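Local structure of haloacid dehalogenase-like hydrolase (Salmonella enterica subsp. enterica serovar Typhi, 4EZE) at residues Q93-F98 with I301-F306; P102-A107 with A261-I266; N108-F113 with K197-S202; L185-V190 with E307-L312. The protein probably hydrolyses O-phosphoserine to serine and phosphate with the help of magnesium, the last step of serine biosynthesis. All blocks are in the same frame, centred on the assembly; numbering follows the deposited sequence.

Contact 1 (Q93-F98 with I301-F306); sequences QWQFDF and INYHGF
Asp97 and Ile301 bring the two backbones nearest, with their CA atoms 6.3 Å apart; no main-chain hydrogen bond joins the segments, and the Asp97 side chain makes the link. With CG anti to its own carbonyl carbon (chi1 -82°), the carboxylate lies against the loop residues 302-304. Both oxygens meet backbone N-H groups on their syn sides: OD1 of Asp97 accepts from Asn302 N at 2.8 Å, and OD2 of Asp97 from Tyr303 N, also at 2.8 Å. OD2 has a second donor on its anti lone pair, ND1 of His304, at 3.0 Å and nearly straight (169°). That oxygen lies in the imidazole plane, while the carboxylate itself is turned 62° from the ring. Three donors thus fix the buried group, which would be expected to favour its charged form. Beside it, Gln95 lies over one face of the Tyr303 ring, a CH-pi contact with CB of Gln95 3.9 Å from the ring centroid; CB of Asn302 lies over the opposite face, toward its rim. A water accepts from Asn302 ND2, which also bonds Gln300. A carboxylate accepting two consecutive loop N-H groups, plus a His-carboxylate hydrogen bond, thus joins strand 97-100 to the loop after strand 299-301.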
loop_
_atom_site.group_PDB
_atom_site.type_symbol
_atom_site.label_atom_id
_atom_site.label_comp_id
_atom_site.label_asym_id
_atom_site.label_seq_id
_atom_site.Cartn_x
_atom_site.Cartn_y
_atom_site.Cartn_z
ATOM N N GLN A 93 10.005 -18.543 -1.401
ATOM C CA GLN A 93 10.624 -19.616 -2.171
ATOM C C GLN A 93 9.569 -20.362 -2.949
ATOM O O GLN A 93 9.791 -20.760 -4.090
ATOM C CB GLN A 93 11.381 -20.583 -1.249
ATOM C CG GLN A 93 12.772 -20.932 -1.725
ATOM C CD GLN A 93 13.587 -21.575 -0.628
ATOM O OE1 GLN A 93 13.060 -22.339 0.181
ATOM N NE2 GLN A 93 14.877 -21.261 -0.587
ATOM N N TRP A 94 8.406 -20.576 -2.342
ATOM C CA TRP A 94 7.336 -21.216 -3.103
ATOM C C TRP A 94 6.404 -20.201 -3.748
ATOM O O TRP A 94 5.438 -20.591 -4.407
ATOM C CB TRP A 94 6.472 -22.137 -2.224
ATOM C CG TRP A 94 7.222 -23.123 -1.419
ATOM C CD1 TRP A 94 8.561 -23.362 -1.451
ATOM C CD2 TRP A 94 6.665 -24.046 -0.475
ATOM N NE1 TRP A 94 8.874 -24.366 -0.567
ATOM C CE2 TRP A 94 7.724 -24.807 0.037
ATOM C CE3 TRP A 94 5.370 -24.297 -0.014
ATOM C CZ2 TRP A 94 7.532 -25.801 0.991
ATOM C CZ3 TRP A 94 5.180 -25.288 0.930
ATOM C CH2 TRP A 94 6.251 -26.027 1.420
ATOM N N GLN A 95 6.656 -18.917 -3.511
ATOM C CA GLN A 95 5.824 -17.849 -4.071
ATOM C C GLN A 95 4.360 -17.980 -3.725
ATOM O O GLN A 95 3.545 -18.248 -4.590
ATOM C CB GLN A 95 6.024 -17.746 -5.586
ATOM C CG GLN A 95 7.443 -17.241 -5.892
ATOM C CD GLN A 95 7.745 -16.941 -7.346
ATOM O OE1 GLN A 95 6.999 -17.306 -8.268
ATOM N NE2 GLN A 95 8.880 -16.276 -7.561
ATOM N N PHE A 96 4.010 -17.789 -2.457
ATOM C CA PHE A 96 2.606 -17.640 -2.141
ATOM C C PHE A 96 2.500 -16.449 -1.232
ATOM O O PHE A 96 3.495 -15.995 -0.657
ATOM C CB PHE A 96 2.013 -18.906 -1.480
ATOM C CG PHE A 96 2.710 -19.302 -0.228
ATOM C CD1 PHE A 96 2.373 -18.713 0.988
ATOM C CD2 PHE A 96 3.751 -20.219 -0.265
ATOM C CE1 PHE A 96 3.048 -19.049 2.162
ATOM C CE2 PHE A 96 4.416 -20.573 0.894
ATOM C CZ PHE A 96 4.067 -19.991 2.110
ATOM N N ASP A 97 1.290 -15.918 -1.122
ATOM C CA ASP A 97 1.033 -14.861 -0.170
ATOM C C ASP A 97 0.313 -15.473 1.004
ATOM O O ASP A 97 -0.320 -16.536 0.884
ATOM C CB ASP A 97 0.158 -13.771 -0.804
ATOM C CG ASP A 97 0.964 -12.803 -1.642
ATOM O OD1 ASP A 97 1.950 -12.265 -1.087
ATOM O OD2 ASP A 97 0.618 -12.590 -2.839
ATOM N N PHE A 98 0.367 -14.801 2.142
ATOM C CA PHE A 98 -0.461 -15.261 3.240
ATOM C C PHE A 98 -0.800 -14.077 4.105
ATOM O O PHE A 98 -0.199 -13.002 3.963
ATOM C CB PHE A 98 0.287 -16.311 4.067
ATOM C CG PHE A 98 1.519 -15.769 4.772
ATOM C CD1 PHE A 98 1.420 -15.191 6.018
ATOM C CD2 PHE A 98 2.770 -15.845 4.180
ATOM C CE1 PHE A 98 2.541 -14.720 6.671
ATOM C CE2 PHE A 98 3.891 -15.364 4.824
ATOM C CZ PHE A 98 3.783 -14.807 6.065
ATOM N N ILE A 301 1.642 -8.006 0.430
ATOM C CA ILE A 301 1.175 -8.625 -0.782
ATOM C C ILE A 301 2.310 -8.637 -1.787
ATOM O O ILE A 301 2.810 -7.583 -2.191
ATOM C CB ILE A 301 -0.052 -7.905 -1.349
ATOM C CG1 ILE A 301 -1.178 -7.947 -0.327
ATOM C CG2 ILE A 301 -0.515 -8.601 -2.622
ATOM C CD1 ILE A 301 -2.306 -6.975 -0.638
ATOM N N ASN A 302 2.704 -9.833 -2.204
ATOM C CA ASN A 302 3.851 -9.971 -3.081
ATOM C C ASN A 302 3.527 -10.570 -4.419
ATOM O O ASN A 302 4.214 -10.273 -5.381
ATOM C CB ASN A 302 4.951 -10.812 -2.403
ATOM C CG ASN A 302 5.485 -10.135 -1.170
ATOM O OD1 ASN A 302 5.690 -8.933 -1.202
ATOM N ND2 ASN A 302 5.694 -10.888 -0.069
ATOM N N TYR A 303 2.504 -11.421 -4.496
ATOM C CA TYR A 303 2.208 -12.113 -5.765
ATOM C C TYR A 303 0.760 -12.013 -6.253
ATOM O O TYR A 303 0.393 -12.702 -7.186
ATOM C CB TYR A 303 2.582 -13.608 -5.681
ATOM C CG TYR A 303 4.001 -13.832 -5.229
ATOM C CD1 TYR A 303 5.068 -13.717 -6.111
ATOM C CD2 TYR A 303 4.271 -14.155 -3.910
ATOM C CE1 TYR A 303 6.375 -13.891 -5.676
ATOM C CE2 TYR A 303 5.551 -14.346 -3.469
ATOM C CZ TYR A 303 6.604 -14.217 -4.339
ATOM O OH TYR A 303 7.873 -14.415 -3.827
ATOM N N HIS A 304 -0.081 -11.197 -5.626
ATOM C CA HIS A 304 -1.459 -11.064 -6.099
ATOM C C HIS A 304 -1.807 -9.602 -6.060
ATOM O O HIS A 304 -0.911 -8.780 -5.982
ATOM C CB HIS A 304 -2.412 -11.906 -5.242
ATOM C CG HIS A 304 -2.187 -13.384 -5.390
ATOM N ND1 HIS A 304 -1.237 -14.069 -4.660
ATOM C CD2 HIS A 304 -2.769 -14.297 -6.206
ATOM C CE1 HIS A 304 -1.248 -15.344 -5.018
ATOM N NE2 HIS A 304 -2.178 -15.510 -5.944
ATOM N N GLY A 305 -3.086 -9.257 -6.121
ATOM C CA GLY A 305 -3.449 -7.843 -6.147
ATOM C C GLY A 305 -4.144 -7.452 -4.868
ATOM O O GLY A 305 -4.182 -8.226 -3.914
ATOM N N PHE A 306 -4.698 -6.254 -4.850
ATOM C CA PHE A 306 -5.340 -5.715 -3.666
ATOM C C PHE A 306 -6.683 -6.415 -3.355
ATOM O O PHE A 306 -7.319 -6.140 -2.325
ATOM C CB PHE A 306 -5.571 -4.219 -3.849
ATOM C CG PHE A 306 -4.373 -3.375 -3.548
ATOM C CD1 PHE A 306 -3.940 -3.198 -2.251
ATOM C CD2 PHE A 306 -3.696 -2.737 -4.560
ATOM C CE1 PHE A 306 -2.828 -2.413 -1.973
ATOM C CE2 PHE A 306 -2.605 -1.926 -4.296
ATOM C CZ PHE A 306 -2.167 -1.757 -2.992
HETATM O O HOH W 1 4.982 -13.520 0.071
#

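Contact 2 (P102-A107 with A261-I266)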
loop_
_atom_site.group_PDB
_atom_site.type_symbol
_atom_site.label_atom_id
_atom_site.label_comp_id
_atom_site.label_asym_id
_atom_site.label_seq_id
_atom_site.Cartn_x
_atom_site.Cartn_y
_atom_site.Cartn_z
ATOM N N PRO A 102 -5.414 -10.503 11.781
ATOM C CA PRO A 102 -5.249 -9.655 12.937
ATOM C C PRO A 102 -6.356 -9.902 13.980
ATOM O O PRO A 102 -7.459 -10.289 13.625
ATOM C CB PRO A 102 -5.366 -8.243 12.348
ATOM C CG PRO A 102 -5.188 -8.395 10.874
ATOM C CD PRO A 102 -5.737 -9.746 10.563
ATOM N N GLN A 103 -6.049 -9.687 15.252
ATOM C CA GLN A 103 -7.034 -9.790 16.321
ATOM C C GLN A 103 -6.776 -8.675 17.320
ATOM O O GLN A 103 -5.724 -8.596 17.927
ATOM C CB GLN A 103 -6.997 -11.170 16.987
ATOM C CG GLN A 103 -8.006 -12.147 16.399
ATOM C CD GLN A 103 -7.458 -13.561 16.268
ATOM O OE1 GLN A 103 -6.557 -13.958 17.011
ATOM N NE2 GLN A 103 -7.998 -14.326 15.313
ATOM N N PRO A 104 -7.738 -7.770 17.448
ATOM C CA PRO A 104 -8.980 -7.929 16.728
ATOM C C PRO A 104 -8.834 -7.554 15.235
ATOM O O PRO A 104 -7.850 -6.922 14.842
ATOM C CB PRO A 104 -9.899 -6.935 17.438
ATOM C CG PRO A 104 -8.978 -5.874 17.975
ATOM C CD PRO A 104 -7.576 -6.414 17.994
ATOM N N LEU A 105 -9.814 -7.938 14.420
ATOM C CA LEU A 105 -9.850 -7.559 13.021
ATOM C C LEU A 105 -10.223 -6.090 12.931
ATOM O O LEU A 105 -11.058 -5.624 13.683
ATOM C CB LEU A 105 -10.882 -8.402 12.275
ATOM C CG LEU A 105 -10.770 -8.374 10.752
ATOM C CD1 LEU A 105 -9.545 -9.149 10.283
ATOM C CD2 LEU A 105 -12.024 -8.937 10.109
ATOM N N PRO A 106 -9.603 -5.353 12.000
ATOM C CA PRO A 106 -9.954 -3.962 11.822
ATOM C C PRO A 106 -11.386 -3.854 11.353
ATOM O O PRO A 106 -11.878 -4.744 10.641
ATOM C CB PRO A 106 -9.011 -3.502 10.700
ATOM C CG PRO A 106 -7.891 -4.474 10.740
ATOM C CD PRO A 106 -8.558 -5.772 11.060
ATOM N N ALA A 107 -12.069 -2.781 11.738
ATOM C CA ALA A 107 -13.471 -2.644 11.361
ATOM C C ALA A 107 -13.945 -1.197 11.461
ATOM O O ALA A 107 -13.510 -0.463 12.354
ATOM C CB ALA A 107 -14.329 -3.571 12.218
ATOM N N ALA A 261 -10.019 4.359 16.075
ATOM C CA ALA A 261 -8.929 3.774 16.847
ATOM C C ALA A 261 -7.836 3.215 15.939
ATOM O O ALA A 261 -8.100 2.726 14.832
ATOM C CB ALA A 261 -9.469 2.672 17.771
ATOM N N THR A 262 -6.615 3.240 16.436
ATOM C CA THR A 262 -5.482 2.816 15.658
ATOM C C THR A 262 -5.633 1.392 15.172
ATOM O O THR A 262 -5.236 1.076 14.063
ATOM C CB THR A 262 -4.181 2.986 16.446
ATOM O OG1 THR A 262 -4.034 4.370 16.755
ATOM C CG2 THR A 262 -2.993 2.559 15.614
ATOM N N GLU A 263 -6.231 0.523 15.968
ATOM C CA GLU A 263 -6.273 -0.846 15.517
ATOM C C GLU A 263 -7.208 -0.947 14.324
ATOM O O GLU A 263 -7.318 -2.000 13.704
ATOM C CB GLU A 263 -6.675 -1.834 16.624
ATOM C CG GLU A 263 -8.120 -1.724 17.122
ATOM C CD GLU A 263 -8.230 -1.181 18.547
ATOM O OE1 GLU A 263 -7.874 -0.001 18.788
ATOM O OE2 GLU A 263 -8.683 -1.941 19.431
ATOM N N ASN A 264 -7.906 0.129 13.996
ATOM C CA ASN A 264 -8.868 0.024 12.892
ATOM C C ASN A 264 -8.359 0.765 11.671
ATOM O O ASN A 264 -9.097 0.996 10.691
ATOM C CB ASN A 264 -10.227 0.556 13.317
ATOM C CG ASN A 264 -10.897 -0.336 14.323
ATOM O OD1 ASN A 264 -11.030 -1.532 14.105
ATOM N ND2 ASN A 264 -11.313 0.236 15.435
ATOM N N ILE A 265 -7.098 1.178 11.760
ATOM C CA ILE A 265 -6.431 1.853 10.646
ATOM C C ILE A 265 -5.597 0.869 9.828
ATOM O O ILE A 265 -4.640 0.274 10.329
ATOM C CB ILE A 265 -5.507 2.948 11.163
ATOM C CG1 ILE A 265 -6.308 3.996 11.924
ATOM C CG2 ILE A 265 -4.741 3.620 10.024
ATOM C CD1 ILE A 265 -5.431 5.081 12.510
ATOM N N ILE A 266 -5.976 0.696 8.572
ATOM C CA ILE A 266 -5.152 -0.020 7.602
ATOM C C ILE A 266 -4.458 1.002 6.655
ATOM O O ILE A 266 -5.114 1.891 6.096
ATOM C CB ILE A 266 -6.028 -0.979 6.792
ATOM C CG1 ILE A 266 -6.637 -2.062 7.686
ATOM C CG2 ILE A 266 -5.258 -1.593 5.639
ATOM C CD1 ILE A 266 -7.821 -2.733 7.022
#
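Pro106 and Asn264 bring the backbones closest, their CA atoms 4.3 Å apart, and together with Glu263 they account for most of the buried surface. The Pro106 ring rests on the end of the 3-10 segment 262-264: its CB lies 3.8 Å from Glu263 O and, on the apolar side, 3.9 Å from CD1 of Ile266. Proline ring and isoleucine side chain cross at about a right angle; CG1 and CD1 of Ile266 do the touching. Asn264 supplies the hydrogen bond across the contact. Its CG stands beside its own backbone N (chi1 -70°), which carries OD1 of Asn264 to 2.9 Å from Ala107 N. The bond is bent, 145° at the hydrogen, and the donor sits above the amide carbonyl plane, 37° out of it, so the oxygen is not met on a lone pair. Glu263 adds a looser margin, its OE2 4.2 Å from CG of Pro104, a proline preceded by a cis peptide bond. The linker 102-107, which leads through residues 108-109 into strand 110-113, lies against the start of the neighbouring strand 265-269; Thr283 of strand 283-287 also touches Pro106 and Ile266, while helix 244-258 packs on Ile265.

Contact 3 (N108-F113 with K197-S202)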
loop_
_atom_site.group_PDB
_atom_site.type_symbol
_atom_site.label_atom_id
_atom_site.label_comp_id
_atom_site.label_asym_id
_atom_site.label_seq_id
_atom_site.Cartn_x
_atom_site.Cartn_y
_atom_site.Cartn_z
ATOM N N ASN A 108 -14.811 -0.797 10.520
ATOM C CA ASN A 108 -15.323 0.584 10.411
ATOM C C ASN A 108 -14.221 1.597 10.577
ATOM O O ASN A 108 -14.347 2.545 11.352
ATOM C CB ASN A 108 -16.431 0.846 11.436
ATOM C CG ASN A 108 -17.529 -0.196 11.374
ATOM O OD1 ASN A 108 -17.694 -0.998 12.299
ATOM N ND2 ASN A 108 -18.262 -0.216 10.270
ATOM N N GLY A 109 -13.125 1.388 9.852
ATOM C CA GLY A 109 -11.944 2.216 10.032
ATOM C C GLY A 109 -11.562 2.997 8.799
ATOM O O GLY A 109 -12.419 3.412 8.004
ATOM N N ILE A 110 -10.257 3.201 8.654
ATOM C CA ILE A 110 -9.705 3.855 7.489
ATOM C C ILE A 110 -8.763 2.897 6.777
ATOM O O ILE A 110 -8.040 2.152 7.412
ATOM C CB ILE A 110 -8.833 5.051 7.870
ATOM C CG1 ILE A 110 -9.557 5.957 8.847
ATOM C CG2 ILE A 110 -8.437 5.820 6.615
ATOM C CD1 ILE A 110 -8.628 6.916 9.555
ATOM N N ILE A 111 -8.748 2.944 5.457
ATOM C CA ILE A 111 -7.683 2.303 4.725
ATOM C C ILE A 111 -7.026 3.396 3.934
ATOM O O ILE A 111 -7.675 3.989 3.068
ATOM C CB ILE A 111 -8.221 1.243 3.757
ATOM C CG1 ILE A 111 -9.152 0.283 4.480
ATOM C CG2 ILE A 111 -7.085 0.435 3.149
ATOM C CD1 ILE A 111 -9.193 -1.081 3.829
ATOM N N ALA A 112 -5.759 3.681 4.250
ATOM C CA ALA A 112 -4.979 4.693 3.541
ATOM C C ALA A 112 -4.053 4.014 2.522
ATOM O O ALA A 112 -3.469 2.957 2.809
ATOM C CB ALA A 112 -4.144 5.497 4.531
ATOM N N PHE A 113 -3.906 4.631 1.351
ATOM C CA PHE A 113 -2.964 4.152 0.319
ATOM C C PHE A 113 -1.943 5.220 -0.058
ATOM O O PHE A 113 -2.308 6.356 -0.301
ATOM C CB PHE A 113 -3.709 3.825 -0.962
ATOM C CG PHE A 113 -4.682 2.696 -0.846
ATOM C CD1 PHE A 113 -4.275 1.391 -1.078
ATOM C CD2 PHE A 113 -6.015 2.946 -0.546
ATOM C CE1 PHE A 113 -5.178 0.349 -1.000
ATOM C CE2 PHE A 113 -6.924 1.912 -0.464
ATOM C CZ PHE A 113 -6.506 0.605 -0.699
ATOM N N LYS A 197 -13.529 4.094 5.586
ATOM C CA LYS A 197 -13.186 5.228 4.740
ATOM C C LYS A 197 -11.873 4.969 3.989
ATOM O O LYS A 197 -10.936 4.386 4.551
ATOM C CB LYS A 197 -13.053 6.483 5.600
ATOM C CG LYS A 197 -14.315 6.836 6.388
ATOM C CD LYS A 197 -15.529 6.978 5.476
ATOM C CE LYS A 197 -16.673 7.681 6.187
ATOM N NZ LYS A 197 -16.203 9.006 6.693
ATOM N N THR A 198 -11.806 5.409 2.732
ATOM C CA THR A 198 -10.583 5.321 1.929
ATOM C C THR A 198 -9.851 6.659 1.858
ATOM O O THR A 198 -10.470 7.713 1.772
ATOM C CB THR A 198 -10.886 4.910 0.484
ATOM O OG1 THR A 198 -11.747 5.887 -0.110
ATOM C CG2 THR A 198 -11.561 3.556 0.429
ATOM N N ALA A 199 -8.525 6.603 1.867
ATOM C CA ALA A 199 -7.692 7.786 1.747
ATOM C C ALA A 199 -6.485 7.503 0.850
ATOM O O ALA A 199 -5.950 6.394 0.847
ATOM C CB ALA A 199 -7.209 8.224 3.121
ATOM N N ILE A 200 -6.074 8.506 0.081
ATOM C CA ILE A 200 -4.729 8.529 -0.453
ATOM C C ILE A 200 -3.902 9.483 0.376
ATOM O O ILE A 200 -4.328 10.606 0.631
ATOM C CB ILE A 200 -4.685 8.963 -1.925
ATOM C CG1 ILE A 200 -5.118 7.789 -2.791
ATOM C CG2 ILE A 200 -3.277 9.396 -2.322
ATOM C CD1 ILE A 200 -4.887 8.044 -4.250
ATOM N N ILE A 201 -2.726 9.027 0.806
ATOM C CA ILE A 201 -1.779 9.894 1.504
ATOM C C ILE A 201 -0.414 9.702 0.866
ATOM O O ILE A 201 0.110 8.588 0.866
ATOM C CB ILE A 201 -1.703 9.573 3.005
ATOM C CG1 ILE A 201 -3.093 9.693 3.646
ATOM C CG2 ILE A 201 -0.750 10.537 3.686
ATOM C CD1 ILE A 201 -3.110 9.414 5.151
ATOM N N SER A 202 0.153 10.782 0.321
ATOM C CA SER A 202 1.273 10.686 -0.605
ATOM C C SER A 202 2.161 11.945 -0.660
ATOM O O SER A 202 1.670 13.070 -0.481
ATOM C CB SER A 202 0.709 10.471 -2.018
ATOM O OG SER A 202 1.673 10.810 -3.007
#
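Two neighbouring parallel strands of the Rossmann-like HAD core, 110-113 and 197-202, pair here; the first leads directly into Asp114, the predicted nucleophile and a ligand of the bound sodium ion. Their axes approach to 4.5 Å at 30°, and the bridges run in step from Ile110 with Lys197 to Phe113 with Ile200. Five backbone bonds form the ladder: Ile111, Phe113, Lys197 and Ala199 each use both N-H and C=O, while Gly109 and Ile201 contribute one group each. It starts with Lys197 N to Gly109 O at 2.7 Å, then passes from Ile111 N to Lys197 O at 2.8 Å and from Ala199 N to Ile111 O. It ends with Phe113 N to Ala199 O at 2.7 Å and Ile201 N to Phe113 O at 2.9 Å. CA-H...O contacts supplement these, as from Ile110 CA to Lys197 O. On one face CB of Ala112 and CB of Ala199 lie side by side, CG2 of Ile110 also approaches Ala199, and CD1 of Ile201 reaches to 4.1 Å from CB of Ala112. On the other, the Phe113 ring turns its edge to Ala199 O, with CD2 of Phe113 3.7 Å from that oxygen. Strand 265-269 flanks 110-113 and strand 220-224 flanks 197-202; helix 244-258 packs on Ile110, Ala112, Lys197 and Ile201, whereas helix 184-193 packs on Ile111, Phe113 and Thr198, and helix 115-119 on Ile200.

Contact 4 (L185-V190 with E307-L312); sequences LTILPV and ELLLFL
This is an apolar packing of a helix on the C-terminal segment, in which Ile187 and Val190, one turn apart on helix 184-193, face the segment 307-312, which opens with the 3-10 residues 307-309. No hydrogen bond crosses it, and the nearest backbones are at Ile187 and Glu307, with CA atoms 5.1 Å apart. Ile187 contributes the largest share of the buried surface. Its CG1 points anti to the backbone N (chi1 -155°) and CD1 turns back at chi2 60°, sending the methyl tip against the turn: CD1 of Ile187 lies 3.5 Å from Glu307 O and 4.0 Å from Leu310 N. These two atoms are themselves joined by the turn's own 3.0 Å hydrogen bond, from Leu310 N to Glu307 O, so the methyl rests against a main-chain N-H and C=O already paired with each other. Nearer its backbone, CG1 of Ile187 touches CB of Leu309 at 4.2 Å. Val190 extends the surface by one turn, with its CG1 3.9 Å from CD1 of Leu310; the two side chains cross at about a right angle. Around this seam, Leu309 reaches Ile285 of strand 283-287 in the parallel sheet, while Leu308 packs on strands 23-29 and 97-100 of the antiparallel sheet, placing the turn between helix 184-193 and both sheets.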
loop_
_atom_site.group_PDB
_atom_site.type_symbol
_atom_site.label_atom_id
_atom_site.label_comp_id
_atom_site.label_asym_id
_atom_site.label_seq_id
_atom_site.Cartn_x
_atom_site.Cartn_y
_atom_site.Cartn_z
ATOM N N LEU A 185 -10.175 -2.108 -8.264
ATOM C CA LEU A 185 -11.538 -1.993 -8.773
ATOM C C LEU A 185 -12.392 -3.001 -8.057
ATOM O O LEU A 185 -13.457 -2.680 -7.552
ATOM C CB LEU A 185 -11.618 -2.241 -10.280
ATOM C CG LEU A 185 -10.936 -1.197 -11.159
ATOM C CD1 LEU A 185 -11.002 -1.653 -12.610
ATOM C CD2 LEU A 185 -11.535 0.198 -10.981
ATOM N N THR A 186 -11.920 -4.235 -7.980
ATOM C CA THR A 186 -12.705 -5.223 -7.244
ATOM C C THR A 186 -12.867 -4.865 -5.762
ATOM O O THR A 186 -13.961 -4.971 -5.216
ATOM C CB THR A 186 -12.104 -6.634 -7.320
ATOM O OG1 THR A 186 -12.125 -7.086 -8.674
ATOM C CG2 THR A 186 -12.933 -7.593 -6.426
ATOM N N ILE A 187 -11.796 -4.435 -5.103
ATOM C CA ILE A 187 -11.851 -4.391 -3.634
ATOM C C ILE A 187 -12.434 -3.089 -3.060
ATOM O O ILE A 187 -12.969 -3.071 -1.944
ATOM C CB ILE A 187 -10.479 -4.744 -2.976
ATOM C CG1 ILE A 187 -10.710 -5.279 -1.565
ATOM C CG2 ILE A 187 -9.543 -3.539 -2.976
ATOM C CD1 ILE A 187 -11.572 -6.536 -1.547
ATOM N N LEU A 188 -12.351 -2.007 -3.826
ATOM C CA LEU A 188 -12.764 -0.680 -3.347
ATOM C C LEU A 188 -14.236 -0.554 -2.906
ATOM O O LEU A 188 -14.551 0.093 -1.912
ATOM C CB LEU A 188 -12.490 0.371 -4.428
ATOM C CG LEU A 188 -11.037 0.768 -4.509
ATOM C CD1 LEU A 188 -10.872 1.702 -5.696
ATOM C CD2 LEU A 188 -10.631 1.404 -3.178
ATOM N N PRO A 189 -15.139 -1.127 -3.687
ATOM C CA PRO A 189 -16.571 -1.154 -3.389
ATOM C C PRO A 189 -16.828 -1.991 -2.143
ATOM O O PRO A 189 -17.755 -1.729 -1.380
ATOM C CB PRO A 189 -17.183 -1.846 -4.622
ATOM C CG PRO A 189 -16.129 -1.801 -5.692
ATOM C CD PRO A 189 -14.800 -1.698 -5.008
ATOM N N VAL A 190 -15.999 -2.998 -1.935
ATOM C CA VAL A 190 -16.132 -3.860 -0.771
ATOM C C VAL A 190 -15.663 -3.137 0.492
ATOM O O VAL A 190 -16.256 -3.272 1.570
ATOM C CB VAL A 190 -15.308 -5.123 -1.001
ATOM C CG1 VAL A 190 -15.382 -6.040 0.207
ATOM C CG2 VAL A 190 -15.789 -5.789 -2.292
ATOM N N GLU A 307 -7.133 -7.310 -4.224
ATOM C CA GLU A 307 -8.317 -8.097 -3.859
ATOM C C GLU A 307 -8.055 -8.737 -2.499
ATOM O O GLU A 307 -8.979 -8.878 -1.686
ATOM C CB GLU A 307 -8.681 -9.131 -4.926
ATOM C CG GLU A 307 -7.707 -10.308 -5.045
ATOM C CD GLU A 307 -6.469 -9.962 -5.849
ATOM O OE1 GLU A 307 -6.327 -8.767 -6.191
ATOM O OE2 GLU A 307 -5.648 -10.880 -6.148
ATOM N N LEU A 308 -6.789 -9.078 -2.230
ATOM C CA LEU A 308 -6.416 -9.765 -0.973
ATOM C C LEU A 308 -6.698 -8.970 0.311
ATOM O O LEU A 308 -6.748 -9.547 1.384
ATOM C CB LEU A 308 -4.944 -10.205 -0.969
ATOM C CG LEU A 308 -4.382 -11.194 -2.000
ATOM C CD1 LEU A 308 -3.092 -11.807 -1.481
ATOM C CD2 LEU A 308 -5.370 -12.301 -2.314
ATOM N N LEU A 309 -6.880 -7.652 0.228
ATOM C CA LEU A 309 -7.265 -6.919 1.439
ATOM C C LEU A 309 -8.558 -7.498 2.051
ATOM O O LEU A 309 -8.862 -7.302 3.232
ATOM C CB LEU A 309 -7.450 -5.441 1.149
ATOM C CG LEU A 309 -6.209 -4.676 0.711
ATOM C CD1 LEU A 309 -6.631 -3.266 0.370
ATOM C CD2 LEU A 309 -5.214 -4.639 1.849
ATOM N N LEU A 310 -9.336 -8.221 1.266
ATOM C CA LEU A 310 -10.487 -8.880 1.880
ATOM C C LEU A 310 -10.136 -9.575 3.197
ATOM O O LEU A 310 -10.868 -9.446 4.183
ATOM C CB LEU A 310 -11.103 -9.899 0.935
ATOM C CG LEU A 310 -12.475 -10.339 1.453
ATOM C CD1 LEU A 310 -13.425 -9.163 1.381
ATOM C CD2 LEU A 310 -13.000 -11.499 0.644
ATOM N N PHE A 311 -9.030 -10.327 3.208
ATOM C CA PHE A 311 -8.655 -11.129 4.393
ATOM C C PHE A 311 -8.415 -10.320 5.649
ATOM O O PHE A 311 -8.333 -10.857 6.745
ATOM C CB PHE A 311 -7.467 -12.046 4.090
ATOM C CG PHE A 311 -7.790 -13.057 3.048
ATOM C CD1 PHE A 311 -7.466 -12.816 1.718
ATOM C CD2 PHE A 311 -8.520 -14.194 3.376
ATOM C CE1 PHE A 311 -7.804 -13.722 0.729
ATOM C CE2 PHE A 311 -8.862 -15.116 2.396
ATOM C CZ PHE A 311 -8.508 -14.882 1.071
ATOM N N LEU A 312 -8.309 -9.015 5.496
ATOM C CA LEU A 312 -8.027 -8.212 6.644
ATOM C C LEU A 312 -9.257 -7.397 7.049
ATOM O O LEU A 312 -9.187 -6.617 7.985
ATOM C CB LEU A 312 -6.859 -7.275 6.357
ATOM C CG LEU A 312 -5.561 -7.909 5.855
ATOM C CD1 LEU A 312 -4.712 -6.805 5.256
ATOM C CD2 LEU A 312 -4.782 -8.609 6.939
#

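In the fold
Contact 3 is the buried core of the set, a backbone ladder within the parallel sheet, and contact 2 adjoins it on the same sheet: Ile266 probably bonds through its main chain to Ile110 and Ala112. Contact 4 is also buried but carried by apolar side chains, with no hydrogen bond across it. Contacts 1 and 2 are only partly buried: contact 1 uses a carboxylate accepting two backbone N-H groups and a histidine, contact 2 an amide oxygen accepting one. The tail 301-312 serves contacts 1 and 4 in succession. From it Phe306 and Leu309 both reach the Phe113 ring of contact 3, Leu308 packs on Asp97 of contact 1, and Leu312 meets Pro102, Leu105 and Pro106 of contact 2.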